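Local coordinates for putative peptide ABC-transport system periplasmic peptide-binding protein (Campylobacter jejuni, PDB 4OET) that probably serves as the periplasmic solute-binding component of an ABC transporter, capturing peptide or metal-containing ligands for uptake, at residues N19-E24 / G136-H141; S35-F40 / D49-W54; G60-I65 / K119-K124; Y126-D131 / D389-T394. One frame throughout, in Å; residues are numbered along the deposited sequence.

Contact 1 (N19-E24 / G136-H141)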
loop_
_atom_site.group_PDB
_atom_site.type_symbol
_atom_site.label_atom_id
_atom_site.label_comp_id
_atom_site.label_asym_id
_atom_site.label_seq_id
_atom_site.Cartn_x
_atom_site.Cartn_y
_atom_site.Cartn_z
ATOM N N ASN A 19 -2.193 15.222 8.344
ATOM C CA ASN A 19 -3.471 15.529 7.717
ATOM C C ASN A 19 -3.854 14.406 6.761
ATOM O O ASN A 19 -3.072 14.054 5.878
ATOM C CB ASN A 19 -3.368 16.858 6.958
ATOM C CG ASN A 19 -4.714 17.408 6.528
ATOM O OD1 ASN A 19 -5.636 16.661 6.176
ATOM N ND2 ASN A 19 -4.821 18.733 6.513
ATOM N N PRO A 20 -5.064 13.844 6.924
ATOM C CA PRO A 20 -5.511 12.765 6.038
ATOM C C PRO A 20 -5.570 13.196 4.586
ATOM O O PRO A 20 -5.480 12.344 3.699
ATOM C CB PRO A 20 -6.905 12.422 6.568
ATOM C CG PRO A 20 -6.867 12.841 8.009
ATOM C CD PRO A 20 -5.987 14.053 8.056
ATOM N N ALA A 21 -5.700 14.500 4.356
ATOM C CA ALA A 21 -5.726 15.043 3.002
ATOM C C ALA A 21 -4.418 14.734 2.268
ATOM O O ALA A 21 -4.385 14.668 1.040
ATOM C CB ALA A 21 -5.978 16.550 3.034
ATOM N N TYR A 22 -3.342 14.573 3.034
ATOM C CA TYR A 22 -2.024 14.354 2.461
ATOM C C TYR A 22 -1.427 13.037 2.923
ATOM O O TYR A 22 -0.212 12.884 2.986
ATOM C CB TYR A 22 -1.109 15.519 2.818
ATOM C CG TYR A 22 -1.773 16.827 2.503
ATOM C CD1 TYR A 22 -2.131 17.137 1.200
ATOM C CD2 TYR A 22 -2.095 17.727 3.509
ATOM C CE1 TYR A 22 -2.761 18.315 0.899
ATOM C CE2 TYR A 22 -2.732 18.917 3.218
ATOM C CZ TYR A 22 -3.063 19.206 1.907
ATOM O OH TYR A 22 -3.699 20.387 1.595
ATOM N N SER A 23 -2.289 12.078 3.234
ATOM C CA SER A 23 -1.810 10.782 3.686
ATOM C C SER A 23 -1.477 9.925 2.476
ATOM O O SER A 23 -2.298 9.757 1.572
ATOM C CB SER A 23 -2.860 10.085 4.557
ATOM O OG SER A 23 -3.814 9.405 3.764
ATOM N N GLU A 24 -0.258 9.398 2.457
ATOM C CA GLU A 24 0.075 8.311 1.553
ATOM C C GLU A 24 -0.218 7.003 2.263
ATOM O O GLU A 24 0.254 6.794 3.384
ATOM C CB GLU A 24 1.545 8.386 1.125
ATOM N N GLY A 136 -9.462 9.659 7.230
ATOM C CA GLY A 136 -9.757 10.495 8.378
ATOM C C GLY A 136 -10.609 11.701 8.053
ATOM O O GLY A 136 -10.457 12.325 6.999
ATOM N N MET A 137 -11.528 12.027 8.951
ATOM C CA MET A 137 -12.351 13.207 8.759
ATOM C C MET A 137 -11.648 14.463 9.270
ATOM O O MET A 137 -10.867 14.406 10.220
ATOM C CB MET A 137 -13.699 13.029 9.450
ATOM C CG MET A 137 -14.591 11.984 8.796
ATOM S SD MET A 137 -15.067 12.424 7.112
ATOM C CE MET A 137 -13.901 11.438 6.164
ATOM N N LEU A 138 -11.915 15.594 8.627
ATOM C CA LEU A 138 -11.302 16.858 9.027
ATOM C C LEU A 138 -12.315 17.735 9.767
ATOM O O LEU A 138 -13.517 17.693 9.478
ATOM C CB LEU A 138 -10.749 17.590 7.806
ATOM C CG LEU A 138 -9.546 16.906 7.144
ATOM C CD1 LEU A 138 -9.218 17.537 5.792
ATOM C CD2 LEU A 138 -8.329 16.939 8.064
ATOM N N PRO A 139 -11.837 18.508 10.757
ATOM C CA PRO A 139 -12.725 19.401 11.506
ATOM C C PRO A 139 -13.024 20.696 10.745
ATOM O O PRO A 139 -12.115 21.495 10.492
ATOM C CB PRO A 139 -11.931 19.693 12.778
ATOM C CG PRO A 139 -10.494 19.547 12.362
ATOM C CD PRO A 139 -10.475 18.469 11.323
ATOM N N LYS A 140 -14.290 20.902 10.399
ATOM C CA LYS A 140 -14.697 22.082 9.651
ATOM C C LYS A 140 -14.461 23.363 10.438
ATOM O O LYS A 140 -14.003 24.367 9.887
ATOM C CB LYS A 140 -16.175 21.978 9.275
ATOM C CG LYS A 140 -16.671 23.069 8.348
ATOM C CD LYS A 140 -18.174 22.946 8.148
ATOM C CE LYS A 140 -18.804 24.286 7.819
ATOM N NZ LYS A 140 -20.265 24.138 7.570
ATOM N N HIS A 141 -14.773 23.324 11.729
ATOM C CA HIS A 141 -14.678 24.512 12.571
ATOM C C HIS A 141 -13.237 25.004 12.721
ATOM O O HIS A 141 -13.012 26.110 13.208
ATOM C CB HIS A 141 -15.291 24.247 13.949
ATOM C CG HIS A 141 -14.501 23.298 14.794
ATOM N ND1 HIS A 141 -14.562 21.931 14.636
ATOM C CD2 HIS A 141 -13.635 23.522 15.810
ATOM C CE1 HIS A 141 -13.765 21.352 15.519
ATOM N NE2 HIS A 141 -13.191 22.297 16.242
#
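Leu138 presents the two methyls of its forked end to Asn19 and Pro20, and CD2 is the one that touches both. Leu138 CD2 lies 3.3 Å from Asn19 OD1 and 3.7 Å from Pro20 CD, while Leu138 CD1 comes within 3.7 Å of Asn19 OD1 and borders Ala21 more loosely. The leucine crosses the asparagine at about a right angle but slides past the proline in the opposite direction. Asparagine suits its place because its amide serves the chain itself. With CG turned opposite the backbone N (chi1 -168°), OD1 swings back to accept from Ala21 N at 2.8 Å, a fairly straight bond of 161° whose donor is tilted 34° from the carbonyl plane. Asn19 ND2 bonds to Asn154, so both ends of the amide are engaged and its rotation is fixed. Pro20, whose ring fits the start of a 3-10 turn, rests on the backbone of Gly136: Pro20 CB is 3.6 Å from Gly136 O, and Pro20 CG is 3.7 Å from Gly136 CA. Gly136 tolerates this closeness because it has no CB on the side where the ring lies. Phe91 of helix 81-92 packs against both Ala21 and Leu138, completing the buried apolar cluster. Asn19 thus opens an Asx turn leading into the 3-10 segment 20-21, and Gly136 lies near Asn31, a magnesium ligand of this protein.

Contact 2 (S35-F40 / D49-W54)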
loop_
_atom_site.group_PDB
_atom_site.type_symbol
_atom_site.label_atom_id
_atom_site.label_comp_id
_atom_site.label_asym_id
_atom_site.label_seq_id
_atom_site.Cartn_x
_atom_site.Cartn_y
_atom_site.Cartn_z
ATOM N N SER A 35 -9.801 9.534 12.558
ATOM C CA SER A 35 -10.577 8.348 12.207
ATOM C C SER A 35 -11.504 8.697 11.041
ATOM O O SER A 35 -11.781 9.874 10.791
ATOM C CB SER A 35 -11.393 7.840 13.394
ATOM O OG SER A 35 -12.158 8.886 13.968
ATOM N N GLY A 36 -11.962 7.674 10.326
ATOM C CA GLY A 36 -12.847 7.844 9.187
ATOM C C GLY A 36 -14.243 7.309 9.449
ATOM O O GLY A 36 -14.533 6.831 10.550
ATOM N N LEU A 37 -15.110 7.384 8.442
ATOM C CA LEU A 37 -16.450 6.824 8.561
ATOM C C LEU A 37 -16.397 5.317 8.707
ATOM O O LEU A 37 -17.250 4.728 9.377
ATOM C CB LEU A 37 -17.316 7.203 7.358
ATOM C CG LEU A 37 -17.914 8.614 7.218
ATOM C CD1 LEU A 37 -17.044 9.714 7.744
ATOM C CD2 LEU A 37 -18.360 8.884 5.786
ATOM N N THR A 38 -15.391 4.698 8.091
ATOM C CA THR A 38 -15.187 3.261 8.208
ATOM C C THR A 38 -13.792 2.913 8.717
ATOM O O THR A 38 -12.891 3.756 8.728
ATOM C CB THR A 38 -15.386 2.549 6.865
ATOM O OG1 THR A 38 -14.410 3.024 5.926
ATOM C CG2 THR A 38 -16.792 2.798 6.338
ATOM N N ARG A 39 -13.629 1.653 9.108
ATOM C CA ARG A 39 -12.361 1.119 9.589
ATOM C C ARG A 39 -12.273 -0.354 9.229
ATOM O O ARG A 39 -13.193 -0.915 8.626
ATOM C CB ARG A 39 -12.240 1.301 11.099
ATOM C CG ARG A 39 -13.360 0.604 11.839
ATOM C CD ARG A 39 -13.274 0.812 13.327
ATOM N NE ARG A 39 -14.429 0.216 13.989
ATOM C CZ ARG A 39 -14.461 -1.012 14.501
ATOM N NH1 ARG A 39 -15.572 -1.455 15.084
ATOM N NH2 ARG A 39 -13.388 -1.791 14.430
ATOM N N PHE A 40 -11.171 -0.991 9.600
ATOM C CA PHE A 40 -11.016 -2.412 9.320
ATOM C C PHE A 40 -10.564 -3.136 10.569
ATOM O O PHE A 40 -9.753 -2.599 11.335
ATOM C CB PHE A 40 -10.023 -2.611 8.175
ATOM C CG PHE A 40 -10.371 -1.815 6.949
ATOM C CD1 PHE A 40 -11.267 -2.320 6.013
ATOM C CD2 PHE A 40 -9.849 -0.536 6.763
ATOM C CE1 PHE A 40 -11.609 -1.577 4.887
ATOM C CE2 PHE A 40 -10.190 0.218 5.648
ATOM C CZ PHE A 40 -11.071 -0.302 4.706
ATOM N N ASP A 49 -17.076 2.970 11.836
ATOM C CA ASP A 49 -16.202 3.771 12.689
ATOM C C ASP A 49 -16.957 5.047 13.080
ATOM O O ASP A 49 -17.824 5.006 13.958
ATOM C CB ASP A 49 -14.879 4.084 11.981
ATOM C CG ASP A 49 -13.764 4.462 12.955
ATOM O OD1 ASP A 49 -14.065 4.762 14.126
ATOM O OD2 ASP A 49 -12.579 4.473 12.553
ATOM N N LEU A 50 -16.656 6.168 12.429
ATOM C CA LEU A 50 -17.409 7.395 12.681
ATOM C C LEU A 50 -18.859 7.241 12.200
ATOM O O LEU A 50 -19.798 7.773 12.819
ATOM C CB LEU A 50 -16.738 8.595 12.003
ATOM C CG LEU A 50 -15.479 9.119 12.713
ATOM C CD1 LEU A 50 -14.800 10.207 11.902
ATOM C CD2 LEU A 50 -15.807 9.630 14.119
ATOM N N ALA A 51 -19.044 6.486 11.119
ATOM C CA ALA A 51 -20.382 6.131 10.662
ATOM C C ALA A 51 -20.901 4.918 11.435
ATOM O O ALA A 51 -20.192 3.922 11.578
ATOM C CB ALA A 51 -20.379 5.852 9.163
ATOM N N LYS A 52 -22.114 5.029 11.979
ATOM C CA LYS A 52 -22.774 3.913 12.669
ATOM C C LYS A 52 -23.217 2.805 11.712
ATOM O O LYS A 52 -23.033 1.608 11.966
ATOM C CB LYS A 52 -23.993 4.409 13.440
ATOM C CG LYS A 52 -24.645 3.344 14.314
ATOM C CD LYS A 52 -25.663 3.944 15.283
ATOM C CE LYS A 52 -26.580 2.860 15.825
ATOM N NZ LYS A 52 -25.907 2.046 16.888
ATOM N N SER A 53 -23.812 3.230 10.607
ATOM C CA SER A 53 -24.425 2.325 9.650
ATOM C C SER A 53 -24.583 3.068 8.343
ATOM O O SER A 53 -24.227 4.243 8.242
ATOM C CB SER A 53 -25.787 1.829 10.149
ATOM O OG SER A 53 -26.720 2.897 10.241
ATOM N N TRP A 54 -25.084 2.377 7.332
ATOM C CA TRP A 54 -25.319 3.015 6.053
ATOM C C TRP A 54 -26.267 2.184 5.212
ATOM O O TRP A 54 -26.365 0.971 5.392
ATOM C CB TRP A 54 -23.999 3.251 5.314
ATOM C CG TRP A 54 -23.094 2.061 5.253
ATOM C CD1 TRP A 54 -23.119 1.056 4.327
ATOM C CD2 TRP A 54 -22.022 1.749 6.154
ATOM N NE1 TRP A 54 -22.130 0.144 4.593
ATOM C CE2 TRP A 54 -21.441 0.544 5.709
ATOM C CE3 TRP A 54 -21.501 2.371 7.296
ATOM C CZ2 TRP A 54 -20.361 -0.054 6.369
ATOM C CZ3 TRP A 54 -20.432 1.784 7.946
ATOM C CH2 TRP A 54 -19.869 0.578 7.480
HETATM O O HOH W 1 -11.126 4.994 10.476
#
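Leu37 O accepts from two backbone donors across the contact: Ala51 N, 3.1 Å from Leu37 O, lies in the carbonyl plane on a lone pair, whereas Asp49 N, 3.0 Å from Leu37 O, stands 40° out of that plane. Gly36 O takes a third bond, from Leu50 N. Ala51 suits its place, its only side-chain carbon, Ala51 CB, fitting 3.8 Å from Leu37 CB. Asp49, with CG swung opposite its backbone N (chi1 -159°), binds through OD2 a water at 2.6 Å; the water also accepts from Gly36 N and donates to Thr38 O, so it fastens the carboxylate to the facing backbone. Arg39 passes its aliphatic part across Asp49. Its guanidinium stands nearly perpendicular to the carboxylate, and with Arg39 NE 4.6 Å from Asp49 OD1 the pair is too far apart for a salt bridge; Arg39 NE bonds to Pro48 O. Ser35 OG meets Leu50 CG at 3.6 Å, and Thr38 CG2 approaches the Trp54 ring obliquely, 4.0 Å from Trp54 CH2. Farther out, Tyr183 OH holds Asp49 OD1 and also bonds Ser35 OG, which has Thr160 as another partner. Strand 38-40 pairs with strand 46-48, while strand 51-56 edges another sheet beside strand 62-67, whose Ile65 packs against Leu37, Ala51 and Trp54.

Contact 3 (G60-I65 / K119-K124)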
loop_
_atom_site.group_PDB
_atom_site.type_symbol
_atom_site.label_atom_id
_atom_site.label_comp_id
_atom_site.label_asym_id
_atom_site.label_seq_id
_atom_site.Cartn_x
_atom_site.Cartn_y
_atom_site.Cartn_z
ATOM N N GLY A 60 -26.297 1.553 -6.626
ATOM C CA GLY A 60 -24.976 1.782 -6.064
ATOM C C GLY A 60 -24.502 3.218 -6.195
ATOM O O GLY A 60 -23.319 3.510 -6.001
ATOM N N LEU A 61 -25.427 4.115 -6.524
ATOM C CA LEU A 61 -25.097 5.520 -6.744
ATOM C C LEU A 61 -25.337 6.385 -5.515
ATOM O O LEU A 61 -24.739 7.455 -5.383
ATOM C CB LEU A 61 -25.901 6.096 -7.919
ATOM C CG LEU A 61 -25.575 5.746 -9.377
ATOM C CD1 LEU A 61 -24.501 4.673 -9.508
ATOM C CD2 LEU A 61 -26.823 5.374 -10.163
ATOM N N VAL A 62 -26.202 5.925 -4.613
ATOM C CA VAL A 62 -26.586 6.745 -3.469
ATOM C C VAL A 62 -26.236 6.089 -2.143
ATOM O O VAL A 62 -26.685 4.986 -1.827
ATOM C CB VAL A 62 -28.098 7.071 -3.492
ATOM C CG1 VAL A 62 -28.530 7.750 -2.185
ATOM C CG2 VAL A 62 -28.430 7.944 -4.689
ATOM N N TYR A 63 -25.418 6.784 -1.368
ATOM C CA TYR A 63 -25.001 6.277 -0.080
ATOM C C TYR A 63 -25.629 7.116 1.014
ATOM O O TYR A 63 -25.363 8.320 1.123
ATOM C CB TYR A 63 -23.477 6.292 0.039
ATOM C CG TYR A 63 -22.788 5.180 -0.721
ATOM C CD1 TYR A 63 -22.825 5.130 -2.110
ATOM C CD2 TYR A 63 -22.107 4.175 -0.047
ATOM C CE1 TYR A 63 -22.194 4.114 -2.806
ATOM C CE2 TYR A 63 -21.474 3.148 -0.738
ATOM C CZ TYR A 63 -21.522 3.126 -2.115
ATOM O OH TYR A 63 -20.896 2.114 -2.806
ATOM N N ASP A 64 -26.474 6.482 1.820
ATOM C CA ASP A 64 -27.047 7.148 2.977
ATOM C C ASP A 64 -26.218 6.727 4.177
ATOM O O ASP A 64 -26.198 5.554 4.553
ATOM C CB ASP A 64 -28.530 6.790 3.134
ATOM C CG ASP A 64 -29.413 7.480 2.085
ATOM O OD1 ASP A 64 -29.699 8.690 2.243
ATOM O OD2 ASP A 64 -29.803 6.826 1.089
ATOM N N ILE A 65 -25.520 7.697 4.758
ATOM C CA ILE A 65 -24.566 7.445 5.828
ATOM C C ILE A 65 -25.115 7.939 7.148
ATOM O O ILE A 65 -25.431 9.119 7.287
ATOM C CB ILE A 65 -23.224 8.163 5.585
ATOM C CG1 ILE A 65 -22.744 7.987 4.136
ATOM C CG2 ILE A 65 -22.184 7.683 6.589
ATOM C CD1 ILE A 65 -22.254 6.599 3.796
ATOM N N LYS A 119 -26.191 12.204 2.891
ATOM C CA LYS A 119 -26.533 11.495 1.666
ATOM C C LYS A 119 -25.488 11.787 0.610
ATOM O O LYS A 119 -25.285 12.937 0.219
ATOM C CB LYS A 119 -27.914 11.901 1.145
ATOM C CG LYS A 119 -28.421 11.044 -0.014
ATOM C CD LYS A 119 -29.621 11.699 -0.681
ATOM C CE LYS A 119 -30.733 10.694 -0.907
ATOM N NZ LYS A 119 -32.014 11.373 -1.263
ATOM N N ILE A 120 -24.842 10.733 0.132
ATOM C CA ILE A 120 -23.819 10.889 -0.876
ATOM C C ILE A 120 -24.260 10.225 -2.172
ATOM O O ILE A 120 -24.599 9.039 -2.196
ATOM C CB ILE A 120 -22.481 10.299 -0.387
ATOM C CG1 ILE A 120 -22.131 10.907 0.979
ATOM C CG2 ILE A 120 -21.384 10.550 -1.399
ATOM C CD1 ILE A 120 -20.940 10.289 1.656
ATOM N N THR A 121 -24.233 11.002 -3.250
ATOM C CA THR A 121 -24.659 10.536 -4.558
ATOM C C THR A 121 -23.450 10.467 -5.481
ATOM O O THR A 121 -22.615 11.372 -5.474
ATOM C CB THR A 121 -25.736 11.473 -5.151
ATOM O OG1 THR A 121 -26.860 11.517 -4.262
ATOM C CG2 THR A 121 -26.196 10.994 -6.528
ATOM N N LEU A 122 -23.352 9.398 -6.269
ATOM C CA LEU A 122 -22.197 9.206 -7.152
ATOM C C LEU A 122 -22.600 9.267 -8.622
ATOM O O LEU A 122 -23.723 8.899 -8.978
ATOM C CB LEU A 122 -21.510 7.865 -6.883
ATOM C CG LEU A 122 -21.089 7.481 -5.461
ATOM C CD1 LEU A 122 -20.553 6.055 -5.457
ATOM C CD2 LEU A 122 -20.043 8.451 -4.912
ATOM N N PHE A 123 -21.674 9.721 -9.467
ATOM C CA PHE A 123 -21.878 9.734 -10.912
ATOM C C PHE A 123 -22.014 8.309 -11.415
ATOM O O PHE A 123 -22.878 8.006 -12.245
ATOM C CB PHE A 123 -20.705 10.407 -11.629
ATOM C CG PHE A 123 -20.590 11.885 -11.382
ATOM C CD1 PHE A 123 -21.408 12.787 -12.053
ATOM C CD2 PHE A 123 -19.654 12.374 -10.480
ATOM C CE1 PHE A 123 -21.293 14.151 -11.829
ATOM C CE2 PHE A 123 -19.536 13.734 -10.248
ATOM C CZ PHE A 123 -20.358 14.626 -10.924
ATOM N N LYS A 124 -21.147 7.439 -10.898
ATOM C CA LYS A 124 -21.094 6.045 -11.318
ATOM C C LYS A 124 -20.763 5.138 -10.134
ATOM O O LYS A 124 -20.202 5.601 -9.135
ATOM C CB LYS A 124 -20.070 5.885 -12.450
ATOM C CG LYS A 124 -18.656 6.277 -12.061
ATOM C CD LYS A 124 -17.821 6.597 -13.294
ATOM C CE LYS A 124 -16.325 6.505 -13.004
ATOM N NZ LYS A 124 -15.817 7.724 -12.298
#
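Strands 62-65 and 119-122 run antiparallel, their axes 4.5 Å apart at closest approach and their directions 164° apart. They are the two central strands of a four-stranded antiparallel sheet ordered 51-56, 62-67, 117-122, 107-112. Tyr63 and Ile120 form the hydrogen-bonded pair, with Ile120 N 2.7 Å from Tyr63 O and Tyr63 N donating back to Ile120 O; Leu122 N bonds Leu61 O farther along. On the face carrying Tyr63 and Ile120 the side chains are large, mostly apolar and buried. Tyr63, its CG opposite the carbonyl carbon (chi1 -76°), sends its ring obliquely past Leu122, bringing CE1 to 3.7 Å from Leu122 CD1. Ile65 CG1 meets Ile120 CD1 at 3.8 Å. Helix 129-132 packs on this layer, Phe129 meeting the Tyr63 ring edge-to-face and touching Ile120. The other face is more polar and more open to solvent. There the beta-branched Val62 and Thr121, well suited to extended backbone, lie side by side, CG2 of Val62 being 3.9 Å from Thr121 OG1. Asp64 runs alongside the methylenes of Lys119, its OD1 3.5 Å from Lys119 CG. This is no salt bridge, since Lys119 NZ stays 5.0 Å from Asp64 OD1, which bonds to His117 instead. Gly60 adopts a positive phi in the turn before strand 62-67. Beyond the paired residues, Leu61 CD1 lies 3.8 Å from Lys124 C.

Contact 4 (Y126-D131 / D389-T394)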
loop_
_atom_site.group_PDB
_atom_site.type_symbol
_atom_site.label_atom_id
_atom_site.label_comp_id
_atom_site.label_asym_id
_atom_site.label_seq_id
_atom_site.Cartn_x
_atom_site.Cartn_y
_atom_site.Cartn_z
ATOM N N TYR A 126 -19.206 2.765 -7.374
ATOM C CA TYR A 126 -17.861 2.795 -6.821
ATOM C C TYR A 126 -17.782 1.845 -5.641
ATOM O O TYR A 126 -17.872 2.274 -4.500
ATOM C CB TYR A 126 -17.516 4.228 -6.407
ATOM C CG TYR A 126 -16.121 4.457 -5.872
ATOM C CD1 TYR A 126 -15.033 3.752 -6.362
ATOM C CD2 TYR A 126 -15.894 5.407 -4.887
ATOM C CE1 TYR A 126 -13.755 3.980 -5.871
ATOM C CE2 TYR A 126 -14.628 5.638 -4.387
ATOM C CZ TYR A 126 -13.560 4.925 -4.882
ATOM O OH TYR A 126 -12.294 5.156 -4.390
ATOM N N PRO A 127 -17.630 0.539 -5.917
ATOM C CA PRO A 127 -17.675 -0.489 -4.862
ATOM C C PRO A 127 -16.631 -0.294 -3.772
ATOM O O PRO A 127 -16.856 -0.690 -2.623
ATOM C CB PRO A 127 -17.411 -1.804 -5.620
ATOM C CG PRO A 127 -16.972 -1.406 -7.014
ATOM C CD PRO A 127 -17.546 -0.044 -7.267
ATOM N N ALA A 128 -15.519 0.342 -4.118
ATOM C CA ALA A 128 -14.452 0.568 -3.151
ATOM C C ALA A 128 -14.736 1.783 -2.273
ATOM O O ALA A 128 -13.915 2.150 -1.430
ATOM C CB ALA A 128 -13.123 0.735 -3.872
ATOM N N PHE A 129 -15.912 2.380 -2.446
ATOM C CA PHE A 129 -16.215 3.657 -1.800
ATOM C C PHE A 129 -16.154 3.581 -0.283
ATOM O O PHE A 129 -15.521 4.422 0.348
ATOM C CB PHE A 129 -17.603 4.155 -2.227
ATOM C CG PHE A 129 -17.923 5.550 -1.770
ATOM C CD1 PHE A 129 -16.941 6.532 -1.734
ATOM C CD2 PHE A 129 -19.216 5.888 -1.400
ATOM C CE1 PHE A 129 -17.238 7.820 -1.319
ATOM C CE2 PHE A 129 -19.528 7.185 -0.986
ATOM C CZ PHE A 129 -18.537 8.150 -0.944
ATOM N N LEU A 130 -16.774 2.559 0.295
ATOM C CA LEU A 130 -16.783 2.396 1.750
ATOM C C LEU A 130 -15.359 2.236 2.301
ATOM O O LEU A 130 -15.060 2.686 3.418
ATOM C CB LEU A 130 -17.641 1.193 2.142
ATOM C CG LEU A 130 -19.143 1.350 1.882
ATOM C CD1 LEU A 130 -19.894 0.029 2.069
ATOM C CD2 LEU A 130 -19.726 2.437 2.777
ATOM N N ASP A 131 -14.481 1.623 1.505
ATOM C CA ASP A 131 -13.057 1.561 1.841
ATOM C C ASP A 131 -12.411 2.937 1.822
ATOM O O ASP A 131 -11.656 3.291 2.726
ATOM C CB ASP A 131 -12.304 0.653 0.868
ATOM C CG ASP A 131 -12.407 -0.814 1.223
ATOM O OD1 ASP A 131 -13.407 -1.226 1.858
ATOM O OD2 ASP A 131 -11.471 -1.556 0.843
ATOM N N ASP A 389 -9.685 -2.741 -0.885
ATOM C CA ASP A 389 -10.449 -3.198 -2.041
ATOM C C ASP A 389 -9.529 -3.487 -3.229
ATOM O O ASP A 389 -8.592 -2.728 -3.495
ATOM C CB ASP A 389 -11.506 -2.154 -2.422
ATOM C CG ASP A 389 -12.518 -2.688 -3.417
ATOM O OD1 ASP A 389 -12.202 -2.721 -4.625
ATOM O OD2 ASP A 389 -13.630 -3.080 -2.995
ATOM N N PRO A 390 -9.790 -4.595 -3.940
ATOM C CA PRO A 390 -8.933 -5.022 -5.053
ATOM C C PRO A 390 -8.823 -3.973 -6.156
ATOM O O PRO A 390 -7.864 -4.005 -6.922
ATOM C CB PRO A 390 -9.631 -6.285 -5.582
ATOM C CG PRO A 390 -11.044 -6.224 -5.010
ATOM C CD PRO A 390 -10.881 -5.555 -3.688
ATOM N N ASP A 391 -9.779 -3.056 -6.230
ATOM C CA ASP A 391 -9.715 -2.000 -7.233
ATOM C C ASP A 391 -8.522 -1.061 -7.040
ATOM O O ASP A 391 -7.946 -0.586 -8.014
ATOM C CB ASP A 391 -11.011 -1.184 -7.225
ATOM C CG ASP A 391 -10.995 -0.069 -8.246
ATOM O OD1 ASP A 391 -10.955 -0.373 -9.463
ATOM O OD2 ASP A 391 -11.033 1.115 -7.833
ATOM N N PHE A 392 -8.140 -0.816 -5.790
ATOM C CA PHE A 392 -7.227 0.289 -5.484
ATOM C C PHE A 392 -5.899 0.284 -6.251
ATOM O O PHE A 392 -5.523 1.304 -6.829
ATOM C CB PHE A 392 -6.942 0.324 -3.979
ATOM C CG PHE A 392 -8.046 0.953 -3.172
ATOM C CD1 PHE A 392 -8.705 0.232 -2.189
ATOM C CD2 PHE A 392 -8.446 2.263 -3.419
ATOM C CE1 PHE A 392 -9.728 0.810 -1.452
ATOM C CE2 PHE A 392 -9.469 2.847 -2.686
ATOM C CZ PHE A 392 -10.113 2.122 -1.703
ATOM N N HIS A 393 -5.217 -0.856 -6.306
ATOM C CA HIS A 393 -3.960 -0.922 -7.046
ATOM C C HIS A 393 -4.058 -1.816 -8.278
ATOM O O HIS A 393 -3.059 -2.424 -8.692
ATOM C CB HIS A 393 -2.830 -1.427 -6.146
ATOM C CG HIS A 393 -2.347 -0.420 -5.149
ATOM N ND1 HIS A 393 -1.286 -0.665 -4.298
ATOM C CD2 HIS A 393 -2.777 0.832 -4.857
ATOM C CE1 HIS A 393 -1.084 0.390 -3.534
ATOM N NE2 HIS A 393 -1.973 1.314 -3.850
ATOM N N THR A 394 -5.246 -1.903 -8.872
ATOM C CA THR A 394 -5.376 -2.662 -10.117
ATOM C C THR A 394 -5.734 -1.740 -11.276
ATOM O O THR A 394 -4.953 -1.590 -12.219
ATOM C CB THR A 394 -6.439 -3.772 -10.007
ATOM O OG1 THR A 394 -7.651 -3.239 -9.446
ATOM C CG2 THR A 394 -5.917 -4.920 -9.145
HETATM O O HOH W 2 -10.528 3.308 -5.983
HETATM O O HOH W 3 -15.247 -3.318 -0.154
#
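Asp389, whose carboxylate lies against Ala128, has its OD1 gripped by two donors: Asp391 N at 2.9 Å from Asp389 OD1, closing an Asx turn, and Arg437 in a salt bridge. Asp391 N meets this oxygen on its anti side, and CG opposite the backbone N (chi1 -168°) folds the carboxylate back over its own turn. Across the contact Ala128 CB packs 3.5 Å from Asp389 CG, a fit that suits so small a side chain. Asp131 OD2 receives a weak bond from Asp389 N, bent to 128°. The two carboxylates are turned nearly perpendicular to each other, and Arg437 would offset some of the repulsion between them. Both segments form type I turns, and they face each other where, as in other type 2 periplasmic binding proteins, the two lobes probably meet around the ligand cleft; a glycerol molecule lies beside Asp131. The Phe392 ring turns its edge to Asp131 and one face to Ala128: Asp131 CB touches Phe392 CE1 in the ring plane, 3.5 Å away, while Ala128 CB lies over the face, 4.0 Å from Phe392 CZ. Tyr126 folds its ring over Phe129 N at the end of its own turn and sends OH toward the other segment. A water in the plane of that ring joins Tyr126 OH, at 3.0 Å, to Asp391 OD2, at 2.9 Å, and Arg429 forms a salt bridge with Asp391 OD1.

From the N terminus, the chain opens contact 1 at 19-24 and does not close it until 136-141. Inside that loop, contact 2 closes a short one between 35-40 and 49-54, and contact 3 then ties 60-65 to 119-124; the two follow in series and share a sheet through neighbouring strands 51-56 and 62-67. Contact 4 opens at 126-131, still within contact 1, but closes only at 389-394, so contacts 1 and 4 cross. Met137 packs on Leu37 and Leu50, linking contacts 1 and 2, while Leu130 reaches Trp54 of contact 2 and Tyr63 of contact 3. Contact 4 joins the start of helix 129-132 to the loop between strand 379-384 and helix 395-398.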